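Local coordinates for protein SAM-dependent methyltransferase (Pyrococcus horikoshii, PDB 1WZN) that probably transfers a methyl group from S-adenosylmethionine to an acceptor that its name does not specify, and binds the product S-adenosylhomocysteine, at residues Met1-Asp13 / Ile191-Asp205. Sequence-based numbering, arbitrary orientation.
With SAH (S-adenosyl-L-homocysteine), chain F.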
loop_
_atom_site.group_PDB
_atom_site.type_symbol
_atom_site.label_atom_id
_atom_site.label_comp_id
_atom_site.label_asym_id
_atom_site.label_seq_id
_atom_site.Cartn_x
_atom_site.Cartn_y
_atom_site.Cartn_z
ATOM N N MET A 1 10.268 9.402 -27.954
ATOM C CA MET A 1 11.288 8.472 -27.384
ATOM C C MET A 1 12.692 9.060 -27.512
ATOM O O MET A 1 12.923 9.974 -28.301
ATOM C CB MET A 1 11.237 7.123 -28.107
ATOM C CG MET A 1 11.720 7.174 -29.550
ATOM S SD MET A 1 11.764 5.554 -30.362
ATOM C CE MET A 1 10.291 5.670 -31.408
ATOM N N TYR A 2 13.620 8.519 -26.730
ATOM C CA TYR A 2 15.014 8.951 -26.725
ATOM C C TYR A 2 15.259 10.367 -26.201
ATOM O O TYR A 2 16.367 10.887 -26.345
ATOM C CB TYR A 2 15.622 8.836 -28.127
ATOM C CG TYR A 2 15.473 7.473 -28.773
ATOM C CD1 TYR A 2 15.755 6.304 -28.064
ATOM C CD2 TYR A 2 15.093 7.361 -30.110
ATOM C CE1 TYR A 2 15.668 5.052 -28.678
ATOM C CE2 TYR A 2 15.000 6.117 -30.734
ATOM C CZ TYR A 2 15.292 4.969 -30.014
ATOM O OH TYR A 2 15.224 3.744 -30.637
ATOM N N GLU A 3 14.249 10.988 -25.593
ATOM C CA GLU A 3 14.414 12.342 -25.051
ATOM C C GLU A 3 15.603 12.415 -24.096
ATOM O O GLU A 3 16.275 13.443 -23.995
ATOM C CB GLU A 3 13.171 12.785 -24.273
ATOM C CG GLU A 3 11.899 12.923 -25.076
ATOM C CD GLU A 3 11.347 11.594 -25.555
ATOM O OE1 GLU A 3 11.581 10.546 -24.894
ATOM O OE2 GLU A 3 10.657 11.610 -26.592
ATOM N N LEU A 4 15.838 11.324 -23.378
ATOM C CA LEU A 4 16.928 11.256 -22.410
ATOM C C LEU A 4 18.311 11.286 -23.057
ATOM O O LEU A 4 19.286 11.712 -22.435
ATOM C CB LEU A 4 16.782 9.982 -21.576
ATOM C CG LEU A 4 17.752 9.728 -20.423
ATOM C CD1 LEU A 4 17.600 10.819 -19.366
ATOM C CD2 LEU A 4 17.460 8.359 -19.820
ATOM N N TYR A 5 18.386 10.856 -24.315
ATOM C CA TYR A 5 19.656 10.776 -25.033
ATOM C C TYR A 5 19.917 11.894 -26.027
ATOM O O TYR A 5 20.969 11.934 -26.674
ATOM C CB TYR A 5 19.725 9.426 -25.741
ATOM C CG TYR A 5 19.297 8.311 -24.823
ATOM C CD1 TYR A 5 19.846 8.200 -23.549
ATOM C CD2 TYR A 5 18.325 7.389 -25.206
ATOM C CE1 TYR A 5 19.444 7.207 -22.677
ATOM C CE2 TYR A 5 17.913 6.385 -24.335
ATOM C CZ TYR A 5 18.477 6.305 -23.072
ATOM O OH TYR A 5 18.074 5.343 -22.182
ATOM N N THR A 6 18.961 12.803 -26.146
ATOM C CA THR A 6 19.108 13.936 -27.043
ATOM C C THR A 6 19.034 15.252 -26.270
ATOM O O THR A 6 20.037 15.868 -25.938
ATOM C CB THR A 6 18.013 13.862 -28.114
ATOM O OG1 THR A 6 16.734 13.709 -27.487
ATOM C CG2 THR A 6 18.259 12.663 -29.030
ATOM N N LEU A 7 17.798 15.696 -25.992
ATOM C CA LEU A 7 17.655 16.964 -25.288
ATOM C C LEU A 7 18.237 16.924 -23.864
ATOM O O LEU A 7 18.680 17.931 -23.328
ATOM C CB LEU A 7 16.177 17.367 -25.279
ATOM C CG LEU A 7 15.664 17.703 -26.685
ATOM C CD1 LEU A 7 14.248 17.186 -26.940
ATOM C CD2 LEU A 7 15.633 19.207 -26.974
ATOM N N LEU A 8 18.213 15.721 -23.231
ATOM C CA LEU A 8 18.706 15.615 -21.847
ATOM C C LEU A 8 20.114 15.016 -21.788
ATOM O O LEU A 8 20.663 14.725 -20.731
ATOM C CB LEU A 8 17.747 14.731 -21.028
ATOM C CG LEU A 8 16.427 15.432 -20.686
ATOM C CD1 LEU A 8 15.403 14.469 -20.087
ATOM C CD2 LEU A 8 16.602 16.562 -19.665
ATOM N N ALA A 9 20.767 14.813 -22.928
ATOM C CA ALA A 9 22.097 14.199 -22.934
ATOM C C ALA A 9 23.106 14.833 -21.975
ATOM O O ALA A 9 23.794 14.126 -21.247
ATOM C CB ALA A 9 22.665 14.184 -24.361
ATOM N N GLU A 10 23.202 16.160 -21.977
ATOM C CA GLU A 10 24.148 16.842 -21.097
ATOM C C GLU A 10 23.819 16.670 -19.607
ATOM O O GLU A 10 24.629 17.026 -18.748
ATOM C CB GLU A 10 24.215 18.341 -21.431
ATOM C CG GLU A 10 24.792 18.691 -22.802
ATOM C CD GLU A 10 26.231 18.225 -22.992
ATOM O OE1 GLU A 10 26.950 18.043 -21.986
ATOM O OE2 GLU A 10 26.643 18.052 -24.155
ATOM N N TYR A 11 22.644 16.122 -19.301
ATOM C CA TYR A 11 22.239 15.905 -17.913
ATOM C C TYR A 11 22.277 14.428 -17.538
ATOM O O TYR A 11 22.058 14.069 -16.382
ATOM C CB TYR A 11 20.818 16.439 -17.678
ATOM C CG TYR A 11 20.683 17.933 -17.865
ATOM C CD1 TYR A 11 21.097 18.823 -16.872
ATOM C CD2 TYR A 11 20.173 18.458 -19.051
ATOM C CE1 TYR A 11 21.006 20.205 -17.062
ATOM C CE2 TYR A 11 20.079 19.836 -19.248
ATOM C CZ TYR A 11 20.498 20.700 -18.250
ATOM O OH TYR A 11 20.406 22.056 -18.454
ATOM N N TYR A 12 22.557 13.569 -18.512
ATOM C CA TYR A 12 22.598 12.130 -18.259
ATOM C C TYR A 12 23.520 11.725 -17.099
ATOM O O TYR A 12 23.122 10.960 -16.219
ATOM C CB TYR A 12 23.030 11.381 -19.531
ATOM C CG TYR A 12 22.869 9.876 -19.427
ATOM C CD1 TYR A 12 21.640 9.262 -19.699
ATOM C CD2 TYR A 12 23.931 9.072 -19.027
ATOM C CE1 TYR A 12 21.483 7.884 -19.571
ATOM C CE2 TYR A 12 23.783 7.693 -18.894
ATOM C CZ TYR A 12 22.554 7.108 -19.167
ATOM O OH TYR A 12 22.404 5.752 -19.013
ATOM N N ASP A 13 24.753 12.222 -17.097
ATOM C CA ASP A 13 25.695 11.873 -16.040
ATOM C C ASP A 13 25.247 12.405 -14.675
ATOM O O ASP A 13 25.586 11.834 -13.639
ATOM C CB ASP A 13 27.104 12.388 -16.379
ATOM C CG ASP A 13 27.763 11.587 -17.499
ATOM O OD1 ASP A 13 27.120 10.640 -18.002
ATOM O OD2 ASP A 13 28.916 11.897 -17.872
ATOM N N ILE A 191 14.092 21.145 -14.743
ATOM C CA ILE A 191 15.387 21.786 -14.516
ATOM C C ILE A 191 15.145 23.180 -13.957
ATOM O O ILE A 191 14.657 24.066 -14.660
ATOM C CB ILE A 191 16.178 21.870 -15.839
ATOM C CG1 ILE A 191 16.296 20.465 -16.437
ATOM C CG2 ILE A 191 17.576 22.442 -15.600
ATOM C CD1 ILE A 191 17.019 20.422 -17.769
ATOM N N LEU A 192 15.488 23.360 -12.687
ATOM C CA LEU A 192 15.283 24.621 -11.985
ATOM C C LEU A 192 16.510 25.512 -11.894
ATOM O O LEU A 192 17.568 25.080 -11.437
ATOM C CB LEU A 192 14.793 24.353 -10.555
ATOM C CG LEU A 192 13.342 23.931 -10.322
ATOM C CD1 LEU A 192 12.993 22.737 -11.193
ATOM C CD2 LEU A 192 13.152 23.610 -8.836
ATOM N N ARG A 193 16.354 26.759 -12.325
ATOM C CA ARG A 193 17.426 27.742 -12.247
ATOM C C ARG A 193 17.260 28.486 -10.919
ATOM O O ARG A 193 16.179 28.474 -10.326
ATOM C CB ARG A 193 17.349 28.717 -13.426
ATOM C CG ARG A 193 17.590 28.043 -14.774
ATOM C CD ARG A 193 17.946 29.048 -15.851
ATOM N NE ARG A 193 19.180 29.762 -15.529
ATOM C CZ ARG A 193 20.382 29.196 -15.458
ATOM N NH1 ARG A 193 20.527 27.897 -15.690
ATOM N NH2 ARG A 193 21.443 29.931 -15.149
ATOM N N PRO A 194 18.334 29.125 -10.429
ATOM C CA PRO A 194 18.334 29.875 -9.168
ATOM C C PRO A 194 17.176 30.855 -8.983
ATOM O O PRO A 194 16.621 30.958 -7.889
ATOM C CB PRO A 194 19.688 30.580 -9.192
ATOM C CG PRO A 194 20.557 29.574 -9.883
ATOM C CD PRO A 194 19.676 29.140 -11.042
ATOM N N ASN A 195 16.808 31.563 -10.047
ATOM C CA ASN A 195 15.724 32.539 -9.963
ATOM C C ASN A 195 14.328 31.914 -10.047
ATOM O O ASN A 195 13.324 32.627 -10.057
ATOM C CB ASN A 195 15.876 33.595 -11.059
ATOM C CG ASN A 195 15.732 33.017 -12.453
ATOM O OD1 ASN A 195 15.460 31.828 -12.623
ATOM N ND2 ASN A 195 15.913 33.862 -13.463
ATOM N N GLY A 196 14.263 30.588 -10.119
ATOM C CA GLY A 196 12.968 29.930 -10.182
ATOM C C GLY A 196 12.478 29.549 -11.568
ATOM O O GLY A 196 11.500 28.811 -11.694
ATOM N N GLU A 197 13.124 30.051 -12.616
ATOM C CA GLU A 197 12.689 29.693 -13.958
ATOM C C GLU A 197 12.881 28.191 -14.137
ATOM O O GLU A 197 13.838 27.615 -13.630
ATOM C CB GLU A 197 13.481 30.470 -15.014
ATOM C CG GLU A 197 13.073 31.931 -15.105
ATOM C CD GLU A 197 11.578 32.090 -15.326
ATOM O OE1 GLU A 197 11.071 31.582 -16.354
ATOM O OE2 GLU A 197 10.909 32.715 -14.471
ATOM N N VAL A 198 11.964 27.559 -14.854
ATOM C CA VAL A 198 12.048 26.119 -15.054
ATOM C C VAL A 198 11.880 25.677 -16.494
ATOM O O VAL A 198 11.222 26.341 -17.295
ATOM C CB VAL A 198 10.983 25.389 -14.178
ATOM C CG1 VAL A 198 9.639 26.061 -14.337
ATOM C CG2 VAL A 198 10.863 23.917 -14.580
ATOM N N LYS A 199 12.522 24.560 -16.816
ATOM C CA LYS A 199 12.415 23.936 -18.128
ATOM C C LYS A 199 12.069 22.490 -17.803
ATOM O O LYS A 199 12.584 21.932 -16.831
ATOM C CB LYS A 199 13.735 24.009 -18.899
ATOM C CG LYS A 199 13.936 25.337 -19.610
ATOM C CD LYS A 199 15.143 25.318 -20.524
ATOM C CE LYS A 199 15.221 26.613 -21.324
ATOM N NZ LYS A 199 13.982 26.815 -22.132
ATOM N N ALA A 200 11.182 21.892 -18.588
ATOM C CA ALA A 200 10.777 20.517 -18.332
ATOM C C ALA A 200 10.771 19.684 -19.599
ATOM O O ALA A 200 10.366 20.152 -20.665
ATOM C CB ALA A 200 9.401 20.488 -17.691
ATOM N N PHE A 201 11.215 18.440 -19.461
ATOM C CA PHE A 201 11.288 17.499 -20.570
ATOM C C PHE A 201 10.703 16.171 -20.120
ATOM O O PHE A 201 10.919 15.739 -18.986
ATOM C CB PHE A 201 12.743 17.302 -20.990
ATOM C CG PHE A 201 13.381 18.536 -21.547
ATOM C CD1 PHE A 201 13.101 18.954 -22.843
ATOM C CD2 PHE A 201 14.249 19.294 -20.770
ATOM C CE1 PHE A 201 13.680 20.111 -23.359
ATOM C CE2 PHE A 201 14.832 20.452 -21.279
ATOM C CZ PHE A 201 14.545 20.859 -22.574
ATOM N N LEU A 202 9.968 15.521 -21.012
ATOM C CA LEU A 202 9.349 14.247 -20.681
ATOM C C LEU A 202 9.965 13.081 -21.438
ATOM O O LEU A 202 9.936 13.045 -22.668
ATOM C CB LEU A 202 7.844 14.294 -20.988
ATOM C CG LEU A 202 7.086 12.967 -20.837
ATOM C CD1 LEU A 202 7.000 12.583 -19.371
ATOM C CD2 LEU A 202 5.688 13.100 -21.435
ATOM N N VAL A 203 10.532 12.137 -20.702
ATOM C CA VAL A 203 11.099 10.943 -21.315
ATOM C C VAL A 203 9.917 9.991 -21.390
ATOM O O VAL A 203 9.146 9.885 -20.440
ATOM C CB VAL A 203 12.193 10.296 -20.433
ATOM C CG1 VAL A 203 12.664 8.993 -21.074
ATOM C CG2 VAL A 203 13.363 11.248 -20.254
ATOM N N ASP A 204 9.758 9.321 -22.524
ATOM C CA ASP A 204 8.665 8.379 -22.701
ATOM C C ASP A 204 9.112 7.331 -23.714
ATOM O O ASP A 204 8.949 7.506 -24.920
ATOM C CB ASP A 204 7.415 9.118 -23.190
ATOM C CG ASP A 204 6.218 8.201 -23.346
ATOM O OD1 ASP A 204 6.097 7.234 -22.569
ATOM O OD2 ASP A 204 5.389 8.461 -24.240
ATOM N N ASP A 205 9.691 6.247 -23.210
ATOM C CA ASP A 205 10.191 5.180 -24.068
ATOM C C ASP A 205 9.458 3.869 -23.868
ATOM O O ASP A 205 9.087 3.521 -22.751
ATOM C CB ASP A 205 11.672 4.923 -23.803
ATOM C CG ASP A 205 12.535 6.137 -24.058
ATOM O OD1 ASP A 205 12.277 6.854 -25.045
ATOM O OD2 ASP A 205 13.479 6.354 -23.273
HETATM N N SAH F . 25.894 2.019 -21.944
HETATM C CA SAH F . 25.651 3.401 -21.344
HETATM C CB SAH F . 24.338 4.054 -21.678
HETATM C CG SAH F . 23.015 3.422 -21.274
HETATM S SD SAH F . 21.696 4.517 -21.969
HETATM C C SAH F . 25.839 3.236 -19.769
HETATM O O SAH F . 26.126 2.122 -19.290
HETATM O OXT SAH F . 25.689 4.315 -19.071
HETATM C "C5'" SAH F . 21.069 3.625 -23.340
HETATM C "C4'" SAH F . 21.839 4.020 -24.693
HETATM O "O4'" SAH F . 21.168 3.227 -25.679
HETATM C "C3'" SAH F . 21.659 5.443 -25.168
HETATM O "O3'" SAH F . 22.919 6.112 -25.234
HETATM C "C2'" SAH F . 20.932 5.265 -26.565
HETATM O "O2'" SAH F . 21.282 6.283 -27.493
HETATM C "C1'" SAH F . 21.368 3.870 -26.974
HETATM N N9 SAH F . 20.628 3.222 -27.889
HETATM C C8 SAH F . 19.294 2.840 -27.928
HETATM N N7 SAH F . 18.927 2.213 -28.997
HETATM C C5 SAH F . 20.109 2.147 -29.786
HETATM C C6 SAH F . 20.352 1.573 -31.078
HETATM N N6 SAH F . 19.412 0.955 -31.808
HETATM N N1 SAH F . 21.648 1.700 -31.534
HETATM C C2 SAH F . 22.633 2.322 -30.823
HETATM N N3 SAH F . 22.437 2.883 -29.578
HETATM C C4 SAH F . 21.158 2.760 -29.126
HETATM O O HOH W 1 14.929 8.321 -23.687
#
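Y2 and D205 illustrate how a carboxylate can receive a backbone N-H near the start of a chain. D205 OD1 accepts from Y2 N at 2.7 Å, on the syn side and close to the carboxylate plane. The other oxygen, OD2, is shared between the hydroxyl of Y118 and a water that also accepts from L4 N. E3 divides its carboxylate similarly: OE2 takes the terminal amine M1 N at 2.6 Å, while OE1 receives D204 N at 3.2 Å from well above the carboxylate plane. E3 bends at chi2 (69°), placing one oxygen by M1 N and the other by D204 N. D204 itself turns its carboxylate to K186 and R184. The contact thereby lays the N-terminal segment, whose Y5 and Y12 line the S-adenosylhomocysteine pocket of the Rossmann-like methyltransferase fold, against strand 198-208, outermost within this chain, of a separate antiparallel sheet, where A200 bonds through its backbone to the second subunit. Beyond, packing is apolar: L8 CD1 meets V203 CG2 at 3.8 Å, its CD2 touches the F201 ring, and I191 CD1 sits over one face of Y11, whose hydroxyl is bonded to E166. SAH C3' lies over the centre of the Y5 ring, 3.5 Å above its plane, and Y5 OH pairs with Y118; an alanine here would probably leave the ribose without that flat cover and Y118 without one hydroxyl partner. Y12 OH approaches SAH SD to 3.3 Å.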